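Local atomic coordinates of CurD (Moorea producens 3L, PDB entry 5KP7), a protein that probably acts as a hydroxymethylglutaryl-CoA synthase of the thiolase-like superfamily and binds 4'-phosphopantetheine. Residues 71-74 / 75-79; 432-436 / 437-441; 149-153 / 154-158. The protein carries 3 engineered substitutions. All coordinates share one frame; numbering follows the deposited sequence.

Interaction 1 (71-74 / 75-79); sequences PYED and PVSYA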
# COMPACT_ATOMS: atom_id res chain seq x y z
N PRO A 71 -18.22 -1.17 -11.53
CA PRO A 71 -18.32 0.02 -12.42
C PRO A 71 -19.08 1.20 -11.81
O PRO A 71 -18.79 2.35 -12.12
CB PRO A 71 -18.99 -0.55 -13.69
CG PRO A 71 -18.62 -1.99 -13.67
CD PRO A 71 -18.64 -2.42 -12.22
N TYR A 72 -19.95 0.90 -10.85
CA TYR A 72 -20.69 1.90 -10.13
C TYR A 72 -20.01 2.29 -8.82
O TYR A 72 -20.67 2.71 -7.86
CB TYR A 72 -22.16 1.45 -9.94
CG TYR A 72 -22.33 0.05 -9.41
CD1 TYR A 72 -22.12 -0.24 -8.05
CD2 TYR A 72 -22.67 -1.01 -10.25
CE1 TYR A 72 -22.29 -1.53 -7.57
CE2 TYR A 72 -22.83 -2.30 -9.76
CZ TYR A 72 -22.64 -2.55 -8.43
OH TYR A 72 -22.81 -3.83 -7.97
N GLU A 73 -18.68 2.17 -8.78
CA GLU A 73 -17.89 2.73 -7.70
C GLU A 73 -16.69 3.42 -8.32
O GLU A 73 -16.27 3.10 -9.46
CB GLU A 73 -17.40 1.63 -6.77
CG GLU A 73 -18.51 0.81 -6.12
CD GLU A 73 -17.93 -0.20 -5.17
OE1 GLU A 73 -17.44 -1.25 -5.67
OE2 GLU A 73 -17.93 0.06 -3.91
N ASP A 74 -16.18 4.41 -7.59
CA ASP A 74 -14.99 5.12 -8.02
C ASP A 74 -14.23 5.57 -6.76
O ASP A 74 -14.63 5.24 -5.64
CB ASP A 74 -15.38 6.22 -9.03
CG ASP A 74 -16.05 7.42 -8.40
OD1 ASP A 74 -16.12 7.47 -7.15
OD2 ASP A 74 -16.47 8.32 -9.17
N PRO A 75 -13.12 6.30 -6.91
CA PRO A 75 -12.38 6.67 -5.71
C PRO A 75 -13.14 7.60 -4.78
O PRO A 75 -12.89 7.58 -3.60
CB PRO A 75 -11.10 7.31 -6.26
CG PRO A 75 -10.93 6.65 -7.58
CD PRO A 75 -12.32 6.51 -8.13
N VAL A 76 -14.07 8.39 -5.30
CA VAL A 76 -14.93 9.23 -4.46
C VAL A 76 -15.85 8.38 -3.60
O VAL A 76 -15.96 8.57 -2.40
CB VAL A 76 -15.77 10.23 -5.32
CG1 VAL A 76 -16.79 10.98 -4.47
CG2 VAL A 76 -14.86 11.22 -6.05
N SER A 77 -16.57 7.44 -4.22
CA SER A 77 -17.47 6.60 -3.48
C SER A 77 -16.72 5.74 -2.46
O SER A 77 -17.19 5.60 -1.32
CB SER A 77 -18.39 5.79 -4.41
OG SER A 77 -17.75 4.71 -5.04
N TYR A 78 -15.53 5.24 -2.83
CA TYR A 78 -14.71 4.50 -1.89
C TYR A 78 -14.36 5.41 -0.69
O TYR A 78 -14.45 4.98 0.47
CB TYR A 78 -13.44 3.99 -2.58
CG TYR A 78 -13.50 2.57 -3.03
CD1 TYR A 78 -14.36 2.16 -4.05
CD2 TYR A 78 -12.69 1.59 -2.45
CE1 TYR A 78 -14.41 0.83 -4.46
CE2 TYR A 78 -12.74 0.27 -2.85
CZ TYR A 78 -13.56 -0.10 -3.87
OH TYR A 78 -13.59 -1.45 -4.22
N ALA A 79 -13.92 6.63 -0.98
CA ALA A 79 -13.54 7.59 0.04
C ALA A 79 -14.67 7.94 1.00
O ALA A 79 -14.48 7.98 2.22
CB ALA A 79 -13.00 8.86 -0.58
O HOH W 1 -18.43 2.67 -3.38
O HOH W 2 -15.82 -2.93 -4.53
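Asp74 and Ser77 hold each other by two reciprocal bonds. Ser77 N donates to Asp74 OD1 at 3.0 Å, meeting the oxygen nearly along its C-O bond. Asp74 N donates back to Ser77 OG, also at 3.0 Å and close to straight. Both side chains are set for this by their first torsion. Asp74 CG sits between its own backbone N and carbonyl carbon (chi1 75°), which swings OD1 over the first turn. Ser77 OG takes the same position on its residue (chi1 75°) and reaches back to the residue before the helix. This is a capping box, with Asp74 as the N-cap of helix 75-89. The first regular helix bond runs from Tyr78 N to Asp74 O. The other carboxylate oxygen, Asp74 OD2, makes a salt bridge with Arg438 and a hydrogen bond with Tyr440 OH. With only the methyl of an alanine in place of Asp74, Ser77 N would probably lose its cap and Arg438 its buried counter-charge.

Glu73 and Tyr78 meet beside the box. Glu73 runs extended beyond CG, and its carboxylate approaches the Tyr78 ring at a slant, the planes 39° apart. Glu73 OE2 comes to 3.6 Å from Tyr78 CE1, while Glu73 CB lies at the ring edge, in plane. Two waters tie the groups together. One donates to Glu73 OE2 and accepts from Ser77 OG. The second donates to Glu73 OE1 and accepts from Tyr78 OH, at 2.6 Å and 2.7 Å. Each carboxylate oxygen has a protein partner as well: OE2 bonds Tyr36 OH, and OE1 bonds Leu70 N. Tyr36 also packs edge-to-face with the Tyr78 ring.

Interaction 2 (432-436 / 437-441); sequences AIKEF and HRKYE. With SO4 (sulfate ion), chain C.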
# COMPACT_ATOMS: atom_id res chain seq x y z
N ALA A 432 -24.17 7.96 -11.99
CA ALA A 432 -24.07 8.46 -13.35
C ALA A 432 -22.99 9.51 -13.44
O ALA A 432 -22.59 10.09 -12.43
CB ALA A 432 -25.39 9.08 -13.82
N ILE A 433 -22.55 9.77 -14.67
CA ILE A 433 -21.80 10.97 -14.99
C ILE A 433 -22.64 11.70 -16.04
O ILE A 433 -23.10 11.09 -17.01
CB ILE A 433 -20.39 10.67 -15.52
CG1 ILE A 433 -19.63 9.77 -14.54
CG2 ILE A 433 -19.62 11.97 -15.75
CD1 ILE A 433 -18.28 9.30 -15.04
N LYS A 434 -22.88 12.98 -15.82
CA LYS A 434 -23.70 13.78 -16.74
C LYS A 434 -22.96 15.05 -17.04
O LYS A 434 -22.70 15.86 -16.16
CB LYS A 434 -25.07 14.05 -16.12
CG LYS A 434 -26.03 14.62 -17.15
CD LYS A 434 -27.49 14.55 -16.70
CE LYS A 434 -27.75 15.37 -15.48
NZ LYS A 434 -29.23 15.51 -15.30
N GLU A 435 -22.52 15.17 -18.28
CA GLU A 435 -21.68 16.29 -18.70
C GLU A 435 -20.50 16.50 -17.74
O GLU A 435 -20.24 17.60 -17.26
CB GLU A 435 -22.51 17.57 -18.89
CG GLU A 435 -23.58 17.42 -19.97
CD GLU A 435 -22.97 17.11 -21.33
OE1 GLU A 435 -22.23 17.97 -21.83
OE2 GLU A 435 -23.26 16.04 -21.92
N PHE A 436 -19.79 15.39 -17.52
CA PHE A 436 -18.63 15.29 -16.61
C PHE A 436 -18.93 15.40 -15.13
O PHE A 436 -18.03 15.13 -14.31
CB PHE A 436 -17.53 16.30 -16.98
CG PHE A 436 -17.08 16.23 -18.40
CD1 PHE A 436 -16.41 15.11 -18.87
CD2 PHE A 436 -17.28 17.30 -19.26
CE1 PHE A 436 -15.98 15.06 -20.18
CE2 PHE A 436 -16.81 17.26 -20.56
CZ PHE A 436 -16.16 16.14 -21.03
N HIS A 437 -20.16 15.73 -14.74
CA HIS A 437 -20.52 15.85 -13.33
C HIS A 437 -20.88 14.49 -12.78
O HIS A 437 -21.79 13.82 -13.31
CB HIS A 437 -21.72 16.79 -13.15
CG HIS A 437 -21.99 17.17 -11.73
ND1 HIS A 437 -23.25 17.55 -11.29
CD2 HIS A 437 -21.18 17.31 -10.66
CE1 HIS A 437 -23.20 17.88 -10.01
NE2 HIS A 437 -21.95 17.76 -9.61
N ARG A 438 -20.15 14.05 -11.76
CA ARG A 438 -20.42 12.73 -11.16
C ARG A 438 -21.55 12.85 -10.16
O ARG A 438 -21.56 13.76 -9.32
CB ARG A 438 -19.16 12.14 -10.54
CG ARG A 438 -18.05 12.01 -11.54
CD ARG A 438 -17.04 10.93 -11.21
NE ARG A 438 -16.12 10.77 -12.34
CZ ARG A 438 -15.42 9.69 -12.61
NH1 ARG A 438 -15.49 8.61 -11.84
NH2 ARG A 438 -14.64 9.68 -13.70
N LYS A 439 -22.50 11.93 -10.26
CA LYS A 439 -23.66 11.90 -9.38
C LYS A 439 -23.60 10.61 -8.59
O LYS A 439 -23.44 9.53 -9.19
CB LYS A 439 -24.95 11.92 -10.18
CG LYS A 439 -24.94 12.85 -11.37
CD LYS A 439 -24.99 14.33 -11.13
CE LYS A 439 -25.23 15.01 -12.50
NZ LYS A 439 -25.64 16.46 -12.69
N TYR A 440 -23.78 10.72 -7.28
CA TYR A 440 -23.71 9.60 -6.37
C TYR A 440 -25.03 9.39 -5.64
O TYR A 440 -25.87 10.32 -5.55
CB TYR A 440 -22.54 9.77 -5.37
CG TYR A 440 -21.22 9.95 -6.06
CD1 TYR A 440 -20.80 11.21 -6.47
CD2 TYR A 440 -20.37 8.85 -6.35
CE1 TYR A 440 -19.60 11.37 -7.14
CE2 TYR A 440 -19.16 9.01 -7.01
CZ TYR A 440 -18.77 10.27 -7.41
OH TYR A 440 -17.59 10.44 -8.08
N GLU A 441 -25.23 8.17 -5.14
CA GLU A 441 -26.50 7.78 -4.49
C GLU A 441 -26.18 6.91 -3.28
O GLU A 441 -25.33 6.03 -3.34
CB GLU A 441 -27.37 6.98 -5.48
CG GLU A 441 -28.72 6.59 -4.98
CD GLU A 441 -29.61 5.92 -6.03
OE1 GLU A 441 -29.18 5.66 -7.19
OE2 GLU A 441 -30.74 5.62 -5.66
S SO4 C . -29.07 17.25 -12.35
O1 SO4 C . -30.22 17.85 -11.63
O2 SO4 C . -29.05 17.75 -13.75
O3 SO4 C . -27.82 17.63 -11.67
O4 SO4 C . -29.20 15.78 -12.36
O HOH W 3 -24.55 17.69 -15.41
O HOH W 4 -15.92 13.27 -14.07
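Lys434 and His437 close a beta hairpin between strands 428-434 and 437-442. Lys434 N donates to His437 O, and His437 N returns to Lys434 O, both at 2.9 Å. The turn from Lys434 to His437 is type I', with Glu435 and Phe436 at its corners. One pair further along, Ala432 and Lys439 are bonded in both directions, and the bond from Lys439 N to Ala432 O is the shorter, at 2.8 Å.

On the buried face, Ile433 and Arg438 lie side by side and point the same way. Ile433 CD1 sits over one face of the guanidinium, 3.8 Å from Arg438 NE. A water at the guanidinium edge accepts from NE and donates to Phe436 O. Arg438 NH1 is held from outside the hairpin by Asp74 OD2.

On the other face, the lysine amines share a sulfate, probably from the crystallisation liquor. Lys439 bends at chi2 (-72°), bringing Lys439 CE to 3.7 Å from Lys434 CB. Its NZ donates to His437 ND1 and to sulfate O3. Lys434 NZ grips the same ion through sulfate O2 at 2.7 Å and O4 at 3.0 Å.

Interaction 3 (149-153 / 154-158); sequences INLIL and SQTFP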
# COMPACT_ATOMS: atom_id res chain seq x y z
N ILE A 149 -1.08 16.78 10.38
CA ILE A 149 -0.35 16.89 11.65
C ILE A 149 0.17 18.33 11.81
O ILE A 149 0.04 18.97 12.87
CB ILE A 149 0.82 15.88 11.69
CG1 ILE A 149 0.25 14.47 11.90
CG2 ILE A 149 1.83 16.23 12.80
CD1 ILE A 149 1.20 13.34 11.51
N ASN A 150 0.78 18.85 10.75
CA ASN A 150 1.33 20.20 10.83
C ASN A 150 0.30 21.30 10.93
O ASN A 150 0.59 22.35 11.51
CB ASN A 150 2.33 20.47 9.71
CG ASN A 150 3.57 19.61 9.83
OD1 ASN A 150 3.79 18.92 10.85
ND2 ASN A 150 4.37 19.60 8.75
N LEU A 151 -0.90 21.09 10.40
CA LEU A 151 -2.00 22.04 10.67
C LEU A 151 -2.24 22.14 12.19
O LEU A 151 -2.28 23.24 12.77
CB LEU A 151 -3.28 21.65 9.94
CG LEU A 151 -4.53 22.47 10.33
CD1 LEU A 151 -4.38 23.92 9.89
CD2 LEU A 151 -5.78 21.84 9.71
N ILE A 152 -2.37 20.98 12.84
CA ILE A 152 -2.68 20.97 14.28
C ILE A 152 -1.50 21.60 15.05
O ILE A 152 -1.70 22.46 15.93
CB ILE A 152 -2.94 19.56 14.83
CG1 ILE A 152 -4.00 18.77 14.03
CG2 ILE A 152 -3.20 19.61 16.34
CD1 ILE A 152 -5.19 19.44 13.42
N LEU A 153 -0.27 21.19 14.71
CA LEU A 153 0.92 21.69 15.38
C LEU A 153 1.18 23.18 15.18
O LEU A 153 1.76 23.84 16.05
CB LEU A 153 2.17 20.90 14.99
CG LEU A 153 2.22 19.44 15.45
CD1 LEU A 153 3.46 18.76 14.88
CD2 LEU A 153 2.20 19.34 16.95
N SER A 154 0.76 23.71 14.04
CA SER A 154 0.94 25.14 13.75
C SER A 154 0.21 26.03 14.75
O SER A 154 0.59 27.21 14.91
CB SER A 154 0.46 25.50 12.35
OG SER A 154 -0.98 25.50 12.26
N GLN A 155 -0.85 25.49 15.36
CA GLN A 155 -1.82 26.25 16.20
C GLN A 155 -2.35 27.54 15.57
O GLN A 155 -2.72 28.51 16.26
CB GLN A 155 -1.32 26.40 17.65
CG GLN A 155 -1.50 25.12 18.49
CD GLN A 155 -2.95 24.55 18.53
OE1 GLN A 155 -3.71 24.86 19.45
NE2 GLN A 155 -3.34 23.71 17.53
N THR A 156 -2.46 27.52 14.24
CA THR A 156 -3.11 28.60 13.52
C THR A 156 -4.61 28.65 13.82
O THR A 156 -5.15 29.74 13.95
CB THR A 156 -2.84 28.54 12.00
OG1 THR A 156 -3.09 27.22 11.48
CG2 THR A 156 -1.44 28.94 11.71
N PHE A 157 -5.26 27.49 13.97
CA PHE A 157 -6.69 27.41 14.22
C PHE A 157 -6.96 26.37 15.30
O PHE A 157 -7.38 25.26 15.02
CB PHE A 157 -7.42 27.12 12.90
CG PHE A 157 -7.15 28.20 11.89
CD1 PHE A 157 -7.61 29.47 12.14
CD2 PHE A 157 -6.31 27.98 10.81
CE1 PHE A 157 -7.31 30.53 11.30
CE2 PHE A 157 -6.03 29.04 9.93
CZ PHE A 157 -6.53 30.29 10.19
N PRO A 158 -6.69 26.74 16.56
CA PRO A 158 -6.88 25.77 17.64
C PRO A 158 -8.29 25.17 17.64
O PRO A 158 -9.27 25.91 17.55
CB PRO A 158 -6.64 26.59 18.92
CG PRO A 158 -5.83 27.76 18.49
CD PRO A 158 -6.24 28.05 17.08
O HOH W 5 -4.24 24.77 14.14
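Ile152 O accepts two hydrogen bonds from Gln155, one from its backbone N and one from its side-chain NE2. Gln155 NE2 comes to 2.6 Å from Ile152 O, in the carbonyl plane. Gln155 N reaches Ile152 O from above that plane, at 3.2 Å. The bend at chi2 (-55°) folds the amide of Gln155 back to the helix.

The contact lies at the C-terminal end of helix 140-154, before strand 161-168. Gln155 has positive phi and is the first residue to leave helical geometry. Ser154 N still makes a helical bond to Asn150 O.

The Ser154 hydroxyl joins helix to loop. Ser154 OG lies between its own backbone N and carbonyl carbon (chi1 73°), and from there donates to Leu151 O at 2.7 Å. Ser154 OG also accepts from Thr156 N at 3.2 Å, which makes an ST turn. Leu151 O also accepts from a water, which in turn accepts from Phe157 N at 2.9 Å. Thr156 crosses Leu151 at about a right angle, with Thr156 OG1 3.9 Å from Leu151 CD1. Ile152 packs on Val28 and Asp203, and Leu153 on Val212 of strand 208-219.

Interactions 1 and 2 meet directly, far apart in sequence but with centres 12 Å apart. One carboxylate oxygen of Asp74 ties the helix start to the C-terminal hairpin. Interaction 3 stands apart, about 18 Å from interaction 1 and about 24 Å from interaction 2 between nearest atoms. Interaction 1 is buried, and its carboxylates are met by protein groups and bridging waters. Interaction 2 is divided, with one inward face and one face at the surface carrying a sulfate. Interaction 3 is a surface contact of uncharged groups. Interactions 1 and 3 treat opposite helix ends: a side chain accepts a backbone N-H at the start of 75-89, but side chains donate to carbonyls at the end of 140-154.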